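Local coordinates for protein induced by osmotic stress (PDB 5GMO) that binds NADP(+) in a Rossmann fold and probably interconverts alcohols and carbonyl compounds, as in cinnamyl-alcohol dehydrogenases of the dihydroflavonol-4-reductase subfamily, at residues A[260-265]-A[300-305]; A[194-199]-A[211-216]; A[9-14]-A[32-37]. All blocks are in the same frame, centred on the assembly; numbering follows the deposited sequence.

Contact 1: A[260-265]-A[300-305]; sequences LLSNTR and KEWNDK
The outermost strand of the parallel Rossmann sheet, 258-261, ends where Leu260 and Ser262 meet Trp302 and Asp304 of the loop leading into helix 305-311. Much of the polar join runs through water. Water 1 accepts a bond from Ser262 N (3.0 Å) and lies within bonding distance of Leu260 O and Asp304 OD2, which probably share its protons. Water 2 lies between the same carboxylate oxygen and Ser262 O, 2.7 Å from the carbonyl, with its bond to Asp304 OD2 weak. Asp304 has CG between its backbone N and carbonyl carbon (chi1 64°), which brings OD2 close to both waters and leaves CB 4.0 Å from Leu260 CD2. The indole of Trp302 packs beside Ser262, whose OG comes obliquely to CE3 (3.4 Å) while hydrogen-bonding to Thr234. At the other end of the ring, Arg265 NH1 sits obliquely, 3.7 Å from Trp302 CZ2; the planes stand 80° apart, unstacked, with Trp302 NE1 in plane at the guanidinium edge. Helix 305-311 adds a direct hydrogen bond between Thr307 OG1 and Leu260 N. The arrangement belongs to the last strand of a Rossmann-fold dehydrogenase's parallel sheet, where its C-terminal end passes into loop.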
ATOM      1  N   LEU A 260      -3.055  -7.892   8.460  1.00  9.46           N
ATOM      2  CA  LEU A 260      -3.602  -6.584   8.765  1.00  9.20           C
ATOM      3  C   LEU A 260      -2.463  -5.680   9.267  1.00 12.79           C
ATOM      4  O   LEU A 260      -1.806  -5.986  10.278  1.00  8.16           O
ATOM      5  CB  LEU A 260      -4.696  -6.710   9.817  1.00 10.16           C
ATOM      6  CG  LEU A 260      -5.267  -5.415  10.387  1.00 10.55           C
ATOM      7  CD1 LEU A 260      -5.902  -4.589   9.278  1.00  7.49           C
ATOM      8  CD2 LEU A 260      -6.263  -5.738  11.508  1.00  8.54           C
ATOM      9  N   LEU A 261      -2.201  -4.607   8.521  1.00  7.48           N
ATOM     10  CA  LEU A 261      -1.111  -3.696   8.841  1.00  8.72           C
ATOM     11  C   LEU A 261      -1.706  -2.386   9.339  1.00 10.31           C
ATOM     12  O   LEU A 261      -2.087  -1.511   8.542  1.00  7.96           O
ATOM     13  CB  LEU A 261      -0.227  -3.463   7.616  1.00 10.26           C
ATOM     14  CG  LEU A 261       1.026  -4.347   7.499  1.00 12.32           C
ATOM     15  CD1 LEU A 261       2.091  -3.926   8.526  1.00 10.41           C
ATOM     16  CD2 LEU A 261       0.692  -5.846   7.646  1.00  7.08           C
ATOM     17  N   SER A 262      -1.814  -2.281  10.662  1.00  8.75           N
ATOM     18  CA  SER A 262      -2.489  -1.165  11.300  1.00  9.89           C
ATOM     19  C   SER A 262      -1.851  -0.884  12.658  1.00 11.83           C
ATOM     20  O   SER A 262      -1.697  -1.790  13.471  1.00 10.09           O
ATOM     21  CB  SER A 262      -3.977  -1.496  11.480  1.00 11.10           C
ATOM     22  OG  SER A 262      -4.699  -0.404  12.039  1.00 11.53           O
ATOM     23  N   ASN A 263      -1.480   0.369  12.911  1.00 12.70           N
ATOM     24  CA  ASN A 263      -0.860   0.714  14.191  1.00 11.68           C
ATOM     25  C   ASN A 263      -1.827   1.502  15.063  1.00 13.04           C
ATOM     26  O   ASN A 263      -2.903   1.008  15.395  1.00 16.06           O
ATOM     27  CB  ASN A 263       0.472   1.448  13.979  1.00 11.41           C
ATOM     28  CG  ASN A 263       1.367   1.442  15.222  1.00 15.38           C
ATOM     29  OD1 ASN A 263       1.028   0.860  16.258  1.00 12.87           O
ATOM     30  ND2 ASN A 263       2.524   2.101  15.116  1.00 12.30           N
ATOM     31  N   THR A 264      -1.467   2.726  15.425  1.00 12.51           N
ATOM     32  CA  THR A 264      -2.260   3.476  16.387  1.00 11.00           C
ATOM     33  C   THR A 264      -3.251   4.462  15.736  1.00 13.87           C
ATOM     34  O   THR A 264      -3.125   4.827  14.558  1.00 11.65           O
ATOM     35  CB  THR A 264      -1.351   4.263  17.367  1.00 12.73           C
ATOM     36  OG1 THR A 264      -0.489   5.122  16.618  1.00 10.62           O
ATOM     37  CG2 THR A 264      -0.518   3.326  18.236  1.00 10.38           C
ATOM     38  N   ARG A 265      -4.214   4.918  16.529  1.00 13.91           N
ATOM     39  CA  ARG A 265      -5.238   5.836  16.044  1.00 15.62           C
ATOM     40  C   ARG A 265      -4.783   7.312  16.069  1.00 14.77           C
ATOM     41  O   ARG A 265      -3.964   7.709  16.901  1.00 15.52           O
ATOM     42  CB  ARG A 265      -6.532   5.633  16.836  1.00 14.97           C
ATOM     43  CG  ARG A 265      -7.764   6.031  16.076  1.00 21.46           C
ATOM     44  CD  ARG A 265      -9.040   5.540  16.739  1.00 21.73           C
ATOM     45  NE  ARG A 265      -9.420   4.199  16.307  1.00 20.31           N
ATOM     46  CZ  ARG A 265     -10.041   3.937  15.164  1.00 17.32           C
ATOM     47  NH1 ARG A 265     -10.357   2.686  14.855  1.00 18.60           N
ATOM     48  NH2 ARG A 265     -10.345   4.922  14.334  1.00 18.13           N
ATOM     49  N   LYS A 300     -12.108   0.200  20.876  1.00 16.52           N
ATOM     50  CA  LYS A 300     -11.579  -1.137  21.131  1.00 20.52           C
ATOM     51  C   LYS A 300     -10.429  -1.414  20.180  1.00 19.58           C
ATOM     52  O   LYS A 300     -10.479  -1.043  19.001  1.00 16.94           O
ATOM     53  CB  LYS A 300     -12.649  -2.207  20.971  1.00 18.66           C
ATOM     54  CG  LYS A 300     -13.805  -2.059  21.928  1.00 21.89           C
ATOM     55  CD  LYS A 300     -14.930  -3.019  21.560  1.00 18.89           C
ATOM     56  CE  LYS A 300     -16.119  -2.798  22.479  1.00 26.69           C
ATOM     57  NZ  LYS A 300     -17.309  -3.548  22.029  1.00 31.73           N
ATOM     58  N   GLU A 301      -9.392  -2.065  20.696  1.00 18.50           N
ATOM     59  CA  GLU A 301      -8.212  -2.333  19.900  1.00 17.31           C
ATOM     60  C   GLU A 301      -8.530  -3.344  18.802  1.00 16.18           C
ATOM     61  O   GLU A 301      -9.191  -4.353  19.050  1.00 13.22           O
ATOM     62  CB  GLU A 301      -7.073  -2.840  20.794  1.00 18.58           C
ATOM     63  CG  GLU A 301      -5.716  -2.823  20.107  1.00 25.62           C
ATOM     64  CD  GLU A 301      -4.622  -3.511  20.915  1.00 41.84           C
ATOM     65  OE1 GLU A 301      -4.908  -4.005  22.033  1.00 40.10           O
ATOM     66  OE2 GLU A 301      -3.470  -3.564  20.418  1.00 46.42           O
ATOM     67  N   TRP A 302      -8.076  -3.081  17.581  1.00 15.16           N
ATOM     68  CA  TRP A 302      -8.278  -4.066  16.529  1.00 14.53           C
ATOM     69  C   TRP A 302      -7.475  -5.336  16.798  1.00 13.61           C
ATOM     70  O   TRP A 302      -6.445  -5.320  17.466  1.00 15.38           O
ATOM     71  CB  TRP A 302      -7.943  -3.510  15.150  1.00 12.67           C
ATOM     72  CG  TRP A 302      -8.897  -2.465  14.655  1.00 13.30           C
ATOM     73  CD1 TRP A 302     -10.044  -2.025  15.269  1.00 13.17           C
ATOM     74  CD2 TRP A 302      -8.782  -1.723  13.440  1.00 10.88           C
ATOM     75  NE1 TRP A 302     -10.650  -1.055  14.498  1.00 12.09           N
ATOM     76  CE2 TRP A 302      -9.885  -0.842  13.373  1.00 10.83           C
ATOM     77  CE3 TRP A 302      -7.849  -1.712  12.394  1.00  9.73           C
ATOM     78  CZ2 TRP A 302     -10.079   0.047  12.312  1.00 10.52           C
ATOM     79  CZ3 TRP A 302      -8.042  -0.836  11.333  1.00 10.68           C
ATOM     80  CH2 TRP A 302      -9.154   0.032  11.302  1.00 11.41           C
ATOM     81  N   ASN A 303      -7.958  -6.443  16.260  1.00 16.43           N
ATOM     82  CA  ASN A 303      -7.302  -7.727  16.462  1.00 16.23           C
ATOM     83  C   ASN A 303      -6.309  -8.068  15.344  1.00 15.76           C
ATOM     84  O   ASN A 303      -6.676  -8.740  14.371  1.00 15.11           O
ATOM     85  CB  ASN A 303      -8.363  -8.823  16.588  1.00 14.01           C
ATOM     86  CG  ASN A 303      -7.759 -10.184  16.802  1.00 15.15           C
ATOM     87  OD1 ASN A 303      -6.574 -10.306  17.071  1.00 16.55           O
ATOM     88  ND2 ASN A 303      -8.571 -11.219  16.677  1.00 19.17           N
ATOM     89  N   ASP A 304      -5.057  -7.632  15.501  1.00 11.54           N
ATOM     90  CA  ASP A 304      -3.999  -7.926  14.533  1.00 12.34           C
ATOM     91  C   ASP A 304      -2.959  -8.858  15.134  1.00 13.55           C
ATOM     92  O   ASP A 304      -1.863  -8.994  14.588  1.00 13.11           O
ATOM     93  CB  ASP A 304      -3.306  -6.638  14.061  1.00 12.69           C
ATOM     94  CG  ASP A 304      -2.567  -5.913  15.193  1.00 16.31           C
ATOM     95  OD1 ASP A 304      -2.833  -6.215  16.377  1.00 13.94           O
ATOM     96  OD2 ASP A 304      -1.730  -5.030  14.900  1.00 13.47           O
ATOM     97  N   LYS A 305      -3.303  -9.477  16.266  1.00 15.03           N
ATOM     98  CA  LYS A 305      -2.376 -10.334  17.010  1.00 12.45           C
ATOM     99  C   LYS A 305      -1.749 -11.420  16.138  1.00 12.04           C
ATOM    100  O   LYS A 305      -0.550 -11.667  16.221  1.00 12.95           O
ATOM    101  CB  LYS A 305      -3.073 -10.959  18.226  1.00 13.21           C
ATOM    102  CG  LYS A 305      -3.730  -9.939  19.146  1.00 14.89           C
ATOM    103  CD  LYS A 305      -4.183 -10.552  20.475  1.00 17.42           C
ATOM    104  CE  LYS A 305      -5.049 -11.819  20.305  1.00 18.68           C
ATOM    105  NZ  LYS A 305      -6.391 -11.576  19.706  1.00 15.22           N
TER
HETATM  106  O   HOH W   1      -1.007  -4.694  12.301  1.00 13.30           O
HETATM  107  O   HOH W   2      -3.784  -3.014  14.734  1.00 22.24           O
HETATM  108  O   HOH W   3      -8.554   1.021  17.276  1.00 18.53           O

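Contact 2: A[194-199]-A[211-216]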
ATOM      1  N   TYR A 194      -4.105   3.816   6.731  1.00 13.23           N
ATOM      2  CA  TYR A 194      -3.538   5.080   6.247  1.00 13.40           C
ATOM      3  C   TYR A 194      -2.023   4.991   6.317  1.00 14.69           C
ATOM      4  O   TYR A 194      -1.459   4.778   7.391  1.00 14.93           O
ATOM      5  CB  TYR A 194      -3.992   6.256   7.112  1.00 14.03           C
ATOM      6  CG  TYR A 194      -5.446   6.618   6.952  1.00 17.53           C
ATOM      7  CD1 TYR A 194      -6.444   5.884   7.593  1.00 18.91           C
ATOM      8  CD2 TYR A 194      -5.828   7.698   6.159  1.00 21.50           C
ATOM      9  CE1 TYR A 194      -7.790   6.214   7.439  1.00 18.05           C
ATOM     10  CE2 TYR A 194      -7.167   8.043   6.010  1.00 27.46           C
ATOM     11  CZ  TYR A 194      -8.141   7.300   6.652  1.00 26.45           C
ATOM     12  OH  TYR A 194      -9.465   7.638   6.494  1.00 32.90           O
ATOM     13  N   ILE A 195      -1.360   5.155   5.185  1.00 12.65           N
ATOM     14  CA  ILE A 195       0.084   5.008   5.155  1.00 12.97           C
ATOM     15  C   ILE A 195       0.834   6.339   5.272  1.00 19.16           C
ATOM     16  O   ILE A 195       0.628   7.259   4.474  1.00 18.36           O
ATOM     17  CB  ILE A 195       0.526   4.247   3.891  1.00 16.68           C
ATOM     18  CG1 ILE A 195      -0.171   2.882   3.837  1.00 13.21           C
ATOM     19  CG2 ILE A 195       2.054   4.103   3.850  1.00 15.90           C
ATOM     20  CD1 ILE A 195       0.165   2.067   2.622  1.00 12.52           C
ATOM     21  N   PHE A 196       1.696   6.429   6.284  1.00 14.47           N
ATOM     22  CA  PHE A 196       2.552   7.580   6.487  1.00 12.97           C
ATOM     23  C   PHE A 196       4.002   7.125   6.378  1.00 16.67           C
ATOM     24  O   PHE A 196       4.292   5.919   6.431  1.00 14.49           O
ATOM     25  CB  PHE A 196       2.367   8.144   7.893  1.00 14.01           C
ATOM     26  CG  PHE A 196       1.049   8.779   8.137  1.00 14.89           C
ATOM     27  CD1 PHE A 196      -0.096   8.011   8.290  1.00 17.37           C
ATOM     28  CD2 PHE A 196       0.950  10.147   8.269  1.00 23.10           C
ATOM     29  CE1 PHE A 196      -1.318   8.594   8.538  1.00 16.70           C
ATOM     30  CE2 PHE A 196      -0.280  10.746   8.521  1.00 28.47           C
ATOM     31  CZ  PHE A 196      -1.416   9.957   8.655  1.00 21.00           C
ATOM     32  N   GLY A 197       4.916   8.087   6.288  1.00 15.23           N
ATOM     33  CA  GLY A 197       6.333   7.775   6.257  1.00 15.32           C
ATOM     34  C   GLY A 197       7.044   8.400   5.073  1.00 16.88           C
ATOM     35  O   GLY A 197       6.400   8.850   4.117  1.00 14.73           O
ATOM     36  N   PRO A 198       8.383   8.445   5.139  1.00 14.52           N
ATOM     37  CA  PRO A 198       9.181   9.062   4.080  1.00 14.89           C
ATOM     38  C   PRO A 198       9.227   8.173   2.855  1.00 18.38           C
ATOM     39  O   PRO A 198       8.890   6.993   2.933  1.00 19.81           O
ATOM     40  CB  PRO A 198      10.578   9.156   4.703  1.00 15.17           C
ATOM     41  CG  PRO A 198      10.613   8.051   5.705  1.00 15.40           C
ATOM     42  CD  PRO A 198       9.214   7.975   6.264  1.00 13.48           C
ATOM     43  N   GLN A 199       9.643   8.740   1.733  1.00 18.19           N
ATOM     44  CA  GLN A 199       9.873   7.976   0.517  1.00 20.15           C
ATOM     45  C   GLN A 199      11.242   7.293   0.555  1.00 20.10           C
ATOM     46  O   GLN A 199      12.135   7.693   1.313  1.00 19.22           O
ATOM     47  CB  GLN A 199       9.774   8.897  -0.695  1.00 22.13           C
ATOM     48  CG  GLN A 199       8.398   9.500  -0.878  1.00 25.22           C
ATOM     49  CD  GLN A 199       8.364  10.519  -1.993  1.00 34.91           C
ATOM     50  OE1 GLN A 199       8.046  11.687  -1.767  1.00 36.62           O
ATOM     51  NE2 GLN A 199       8.690  10.084  -3.208  1.00 29.22           N
ATOM     52  N   LEU A 211       4.428  15.816   0.181  1.00 53.24           N
ATOM     53  CA  LEU A 211       4.540  14.578   0.946  1.00 49.46           C
ATOM     54  C   LEU A 211       3.693  13.444   0.374  1.00 47.90           C
ATOM     55  O   LEU A 211       2.495  13.624   0.116  1.00 43.64           O
ATOM     56  CB  LEU A 211       4.167  14.818   2.412  1.00 46.61           C
ATOM     57  CG  LEU A 211       5.149  15.685   3.202  1.00 45.71           C
ATOM     58  CD1 LEU A 211       4.473  16.945   3.689  1.00 45.87           C
ATOM     59  CD2 LEU A 211       5.736  14.894   4.357  1.00 30.83           C
ATOM     60  N   SER A 212       4.322  12.282   0.186  1.00 44.71           N
ATOM     61  CA  SER A 212       3.621  11.077  -0.265  1.00 44.13           C
ATOM     62  C   SER A 212       2.784  10.475   0.855  1.00 42.47           C
ATOM     63  O   SER A 212       1.799   9.786   0.594  1.00 42.08           O
ATOM     64  CB  SER A 212       4.595  10.033  -0.789  1.00 32.36           C
ATOM     65  OG  SER A 212       5.440  10.583  -1.781  1.00 45.02           O
ATOM     66  N   ALA A 213       3.193  10.708   2.101  1.00 39.79           N
ATOM     67  CA  ALA A 213       2.279  10.534   3.222  1.00 39.06           C
ATOM     68  C   ALA A 213       1.207  11.615   3.036  1.00 42.36           C
ATOM     69  O   ALA A 213       1.341  12.731   3.543  1.00 41.85           O
ATOM     70  CB  ALA A 213       3.017  10.713   4.548  1.00 31.88           C
ATOM     71  N   GLU A 214       0.157  11.282   2.290  1.00 43.65           N
ATOM     72  CA  GLU A 214      -0.785  12.285   1.782  1.00 43.95           C
ATOM     73  C   GLU A 214      -1.528  13.096   2.848  1.00 44.76           C
ATOM     74  O   GLU A 214      -1.770  14.294   2.674  1.00 41.27           O
ATOM     75  CB  GLU A 214      -1.781  11.651   0.807  1.00 46.11           C
ATOM     76  CG  GLU A 214      -1.438  11.876  -0.665  1.00 56.02           C
ATOM     77  CD  GLU A 214      -0.582  10.768  -1.258  1.00 55.34           C
ATOM     78  OE1 GLU A 214      -0.686   9.617  -0.783  1.00 56.89           O
ATOM     79  OE2 GLU A 214       0.191  11.049  -2.204  1.00 59.06           O
ATOM     80  N   MET A 215      -1.892  12.438   3.943  1.00 48.23           N
ATOM     81  CA  MET A 215      -2.589  13.102   5.039  1.00 47.31           C
ATOM     82  C   MET A 215      -1.720  14.211   5.637  1.00 48.22           C
ATOM     83  O   MET A 215      -2.235  15.221   6.120  1.00 43.34           O
ATOM     84  CB  MET A 215      -2.975  12.090   6.118  1.00 40.61           C
ATOM     85  CG  MET A 215      -3.811  12.676   7.236  1.00 37.15           C
ATOM     86  SD  MET A 215      -5.522  12.950   6.747  1.00 69.07           S
ATOM     87  CE  MET A 215      -6.117  11.260   6.689  1.00 49.81           C
ATOM     88  N   VAL A 216      -0.402  14.017   5.587  1.00 40.08           N
ATOM     89  CA  VAL A 216       0.534  15.003   6.113  1.00 39.40           C
ATOM     90  C   VAL A 216       0.552  16.284   5.288  1.00 44.87           C
ATOM     91  O   VAL A 216       0.343  17.367   5.825  1.00 45.84           O
ATOM     92  CB  VAL A 216       1.970  14.460   6.204  1.00 40.01           C
ATOM     93  CG1 VAL A 216       2.914  15.570   6.599  1.00 37.29           C
ATOM     94  CG2 VAL A 216       2.057  13.314   7.200  1.00 31.27           C
TER
HETATM   95  O   HOH W   4      -0.031   7.703   1.937  1.00 28.86           O
HETATM   96  O   HOH W   5       5.987  11.329   2.851  1.00 29.74           O
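The ring of Phe196 receives Val216 at its edge, CG2 lying near the ring plane and 3.5 Å from CD2, while Met215 CB approaches obliquely, 3.7 Å from Phe196 CZ. Phe266 adds an edge-to-face ring contact. The ring of Tyr194 is met obliquely by Met215 CE, 3.5 Å from CE2; the methionine chain, bent at chi2 (76°) and chi3 (72°), curls its methyl round to get there. Ala213, centre of an inverse gamma turn just before helix 214-220, sets CB 3.7 Å from Phe196 CA. Strand 194-196 and this helix belong to a beta-alpha-beta unit that runs on to strand 232-237. Water 5 donates to Gly197 O (2.8 Å) while accepting from Ala213 N; water 4 lies within bonding distance of Ile195 O and Ser212 O, perhaps not serving both at once. Farther along, Gln199 OE1 lies 2.8 Å from Ser212 OG, and Gln199 NE2 bonds weakly to Glu204 O. With an alanine at Gln199, the Ser212 hydroxyl would probably lose its amide neighbour and be freer to turn, and Glu204 O would lose that weak mate. The contact is thus apolar at the helix and water-mediated near Ser212, consistent with Ile195 and Ser212 both lying at the NADP(+) site.

Contact 3: A[9-14]-A[32-37]; sequences GATGYL and SVRSEE
Ala10 N donates to Ser32 O at 2.8 Å in a nearly straight bond (176°), a short link between the glycine-rich turn and the end of strand 28-33. Gly9 N donates to Ser32 OG at 3.2 Å, so one serine serves two consecutive amides, one through its carbonyl and the other through its hydroxyl. The turn from Gly9 to Gly12 is a type I beta turn closed by Gly12 N to Gly9 O, and Gly9 takes a positive phi of 60°, easily reached by glycine. Beside these bonds the CG1 branch of Val33 fits against the turn, 3.9 Å from Thr11 CG2 and 4.1 Å from Ala10 CB; Leu42 of helix 36-46 touches all three residues. Arg34, its chain bent at chi2 and chi3, brings its guanidinium edge-on to the turn. Ala10 N and Thr11 N lie in plane at that edge but are not hydrogen-bonded to it, NH2 and the amides all being donors, and NH2 comes 3.2 Å from Gly9 CA. Arg34 NH1 makes a weak, badly angled bond to Thr11 OG1, doubtful at 2.5 Å. This is the classic nucleotide-binding start of a Rossmann beta-alpha-beta unit, with helix 13-24 beginning just after Gly12. Thr11, Arg34 and nearby Lys38 all bind NADP(+); the two basic groups are consistent with recognition of its 2'-phosphate, absent from NAD(+), which they would probably draw in.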
ATOM      1  N   GLY A   9       4.189  -2.118 -10.652  1.00 18.94           N
ATOM      2  CA  GLY A   9       4.017  -0.726 -10.261  1.00 14.00           C
ATOM      3  C   GLY A   9       5.212  -0.181  -9.501  1.00 17.75           C
ATOM      4  O   GLY A   9       5.061   0.440  -8.448  1.00 17.71           O
ATOM      5  N   ALA A  10       6.407  -0.394 -10.047  1.00 17.44           N
ATOM      6  CA  ALA A  10       7.654  -0.146  -9.311  1.00 20.58           C
ATOM      7  C   ALA A  10       7.923   1.316  -8.929  1.00 20.02           C
ATOM      8  O   ALA A  10       8.718   1.593  -8.019  1.00 17.27           O
ATOM      9  CB  ALA A  10       8.858  -0.740 -10.071  1.00 17.39           C
ATOM     10  N   THR A  11       7.277   2.252  -9.620  1.00 20.81           N
ATOM     11  CA  THR A  11       7.472   3.671  -9.310  1.00 22.61           C
ATOM     12  C   THR A  11       6.722   4.103  -8.041  1.00 18.03           C
ATOM     13  O   THR A  11       6.993   5.164  -7.476  1.00 25.61           O
ATOM     14  CB  THR A  11       7.028   4.579 -10.475  1.00 26.21           C
ATOM     15  OG1 THR A  11       5.646   4.326 -10.786  1.00 25.91           O
ATOM     16  CG2 THR A  11       7.893   4.330 -11.703  1.00 21.45           C
ATOM     17  N   GLY A  12       5.780   3.283  -7.598  1.00 20.51           N
ATOM     18  CA  GLY A  12       4.931   3.629  -6.470  1.00 17.64           C
ATOM     19  C   GLY A  12       5.621   3.912  -5.149  1.00 17.52           C
ATOM     20  O   GLY A  12       6.674   3.351  -4.844  1.00 17.23           O
ATOM     21  N   TYR A  13       5.008   4.805  -4.376  1.00 14.89           N
ATOM     22  CA  TYR A  13       5.421   5.136  -3.017  1.00 14.88           C
ATOM     23  C   TYR A  13       5.775   3.892  -2.158  1.00 14.73           C
ATOM     24  O   TYR A  13       6.908   3.725  -1.716  1.00 13.25           O
ATOM     25  CB  TYR A  13       4.290   5.951  -2.396  1.00 15.23           C
ATOM     26  CG  TYR A  13       4.374   6.257  -0.918  1.00 19.56           C
ATOM     27  CD1 TYR A  13       5.529   6.763  -0.344  1.00 15.24           C
ATOM     28  CD2 TYR A  13       3.266   6.078  -0.099  1.00 16.76           C
ATOM     29  CE1 TYR A  13       5.580   7.065   1.007  1.00 15.63           C
ATOM     30  CE2 TYR A  13       3.318   6.373   1.247  1.00 16.19           C
ATOM     31  CZ  TYR A  13       4.472   6.866   1.796  1.00 15.37           C
ATOM     32  OH  TYR A  13       4.508   7.168   3.140  1.00 17.85           O
ATOM     33  N   LEU A  14       4.805   3.014  -1.950  1.00 15.16           N
ATOM     34  CA  LEU A  14       5.032   1.789  -1.202  1.00 12.58           C
ATOM     35  C   LEU A  14       5.935   0.838  -1.991  1.00 11.42           C
ATOM     36  O   LEU A  14       6.808   0.201  -1.430  1.00 11.62           O
ATOM     37  CB  LEU A  14       3.687   1.129  -0.869  1.00 10.51           C
ATOM     38  CG  LEU A  14       3.740  -0.288  -0.296  1.00 14.89           C
ATOM     39  CD1 LEU A  14       4.606  -0.335   0.976  1.00  9.32           C
ATOM     40  CD2 LEU A  14       2.326  -0.843  -0.042  1.00 11.25           C
ATOM     41  N   SER A  32       8.012  -3.667 -12.899  1.00 24.21           N
ATOM     42  CA  SER A  32       7.201  -3.185 -14.011  1.00 25.61           C
ATOM     43  C   SER A  32       6.884  -1.693 -13.845  1.00 25.13           C
ATOM     44  O   SER A  32       6.533  -1.234 -12.759  1.00 23.08           O
ATOM     45  CB  SER A  32       5.923  -4.006 -14.183  1.00 21.28           C
ATOM     46  OG  SER A  32       4.838  -3.420 -13.482  1.00 27.23           O
ATOM     47  N   VAL A  33       7.027  -0.952 -14.939  1.00 28.85           N
ATOM     48  CA  VAL A  33       6.792   0.484 -14.971  1.00 28.75           C
ATOM     49  C   VAL A  33       5.982   0.798 -16.220  1.00 32.79           C
ATOM     50  O   VAL A  33       5.932  -0.014 -17.147  1.00 33.16           O
ATOM     51  CB  VAL A  33       8.113   1.259 -15.033  1.00 27.39           C
ATOM     52  CG1 VAL A  33       8.860   1.153 -13.713  1.00 24.18           C
ATOM     53  CG2 VAL A  33       8.968   0.754 -16.180  1.00 24.53           C
ATOM     54  N   ARG A  34       5.356   1.971 -16.259  1.00 32.20           N
ATOM     55  CA  ARG A  34       4.466   2.306 -17.377  1.00 32.58           C
ATOM     56  C   ARG A  34       5.183   2.897 -18.606  1.00 30.89           C
ATOM     57  O   ARG A  34       4.593   3.010 -19.676  1.00 33.48           O
ATOM     58  CB  ARG A  34       3.310   3.205 -16.912  1.00 29.90           C
ATOM     59  CG  ARG A  34       2.337   2.537 -15.928  1.00 32.47           C
ATOM     60  CD  ARG A  34       2.449   3.132 -14.496  1.00 46.49           C
ATOM     61  NE  ARG A  34       3.150   2.274 -13.521  1.00 34.95           N
ATOM     62  CZ  ARG A  34       4.265   2.619 -12.887  1.00 24.14           C
ATOM     63  NH1 ARG A  34       4.830   3.781 -13.112  1.00 31.90           N
ATOM     64  NH2 ARG A  34       4.827   1.809 -12.027  1.00 28.71           N
ATOM     65  N   SER A  35       6.458   3.241 -18.464  1.00 31.43           N
ATOM     66  CA  SER A  35       7.223   3.780 -19.584  1.00 30.57           C
ATOM     67  C   SER A  35       8.723   3.557 -19.396  1.00 30.27           C
ATOM     68  O   SER A  35       9.207   3.493 -18.264  1.00 33.08           O
ATOM     69  CB  SER A  35       6.955   5.272 -19.736  1.00 26.76           C
ATOM     70  OG  SER A  35       7.728   6.003 -18.800  1.00 31.18           O
ATOM     71  N   GLU A  36       9.450   3.463 -20.511  1.00 32.05           N
ATOM     72  CA  GLU A  36      10.898   3.233 -20.500  1.00 32.43           C
ATOM     73  C   GLU A  36      11.640   4.256 -19.652  1.00 28.48           C
ATOM     74  O   GLU A  36      12.611   3.938 -18.959  1.00 32.49           O
ATOM     75  CB  GLU A  36      11.454   3.249 -21.931  1.00 34.50           C
ATOM     76  CG  GLU A  36      11.499   1.887 -22.609  1.00 41.35           C
ATOM     77  CD  GLU A  36      12.696   1.045 -22.169  1.00 41.53           C
ATOM     78  OE1 GLU A  36      13.654   1.600 -21.571  1.00 33.37           O
ATOM     79  OE2 GLU A  36      12.675  -0.177 -22.426  1.00 44.69           O
ATOM     80  N   GLU A  37      11.166   5.489 -19.711  1.00 26.82           N
ATOM     81  CA  GLU A  37      11.760   6.584 -18.965  1.00 29.31           C
ATOM     82  C   GLU A  37      11.608   6.391 -17.446  1.00 30.94           C
ATOM     83  O   GLU A  37      12.544   6.652 -16.690  1.00 27.15           O
ATOM     84  CB  GLU A  37      11.112   7.888 -19.422  1.00 29.37           C
ATOM     85  CG  GLU A  37      11.625   9.140 -18.763  1.00 35.78           C
ATOM     86  CD  GLU A  37      10.682  10.311 -19.002  1.00 44.01           C
ATOM     87  OE1 GLU A  37       9.818  10.199 -19.908  1.00 34.96           O
ATOM     88  OE2 GLU A  37      10.794  11.328 -18.279  1.00 43.10           O
TER

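Overall arrangement
Along the chain contact 3 comes first, then contact 2, then contact 1, each closing before the next opens. Contacts 3 and 1 reach the same parallel sheet on opposite sides of the chain's centre, with centres about 30 Å apart: contact 3 lies by strands 4-8 and 28-33, contact 1 at edge strand 258-261. Contact 2, about 18 Å from contact 3 and 19 Å from contact 1 between centres, belongs to the small mixed sheet. It touches contact 3 through Tyr13, whose OH lies 2.7 Å from Gly197 O, a probable hydrogen bond, so cofactor-binding residues converge there. Contact 1 touches neither, but its segment 260-265 runs on into strand 265-267 of the small sheet.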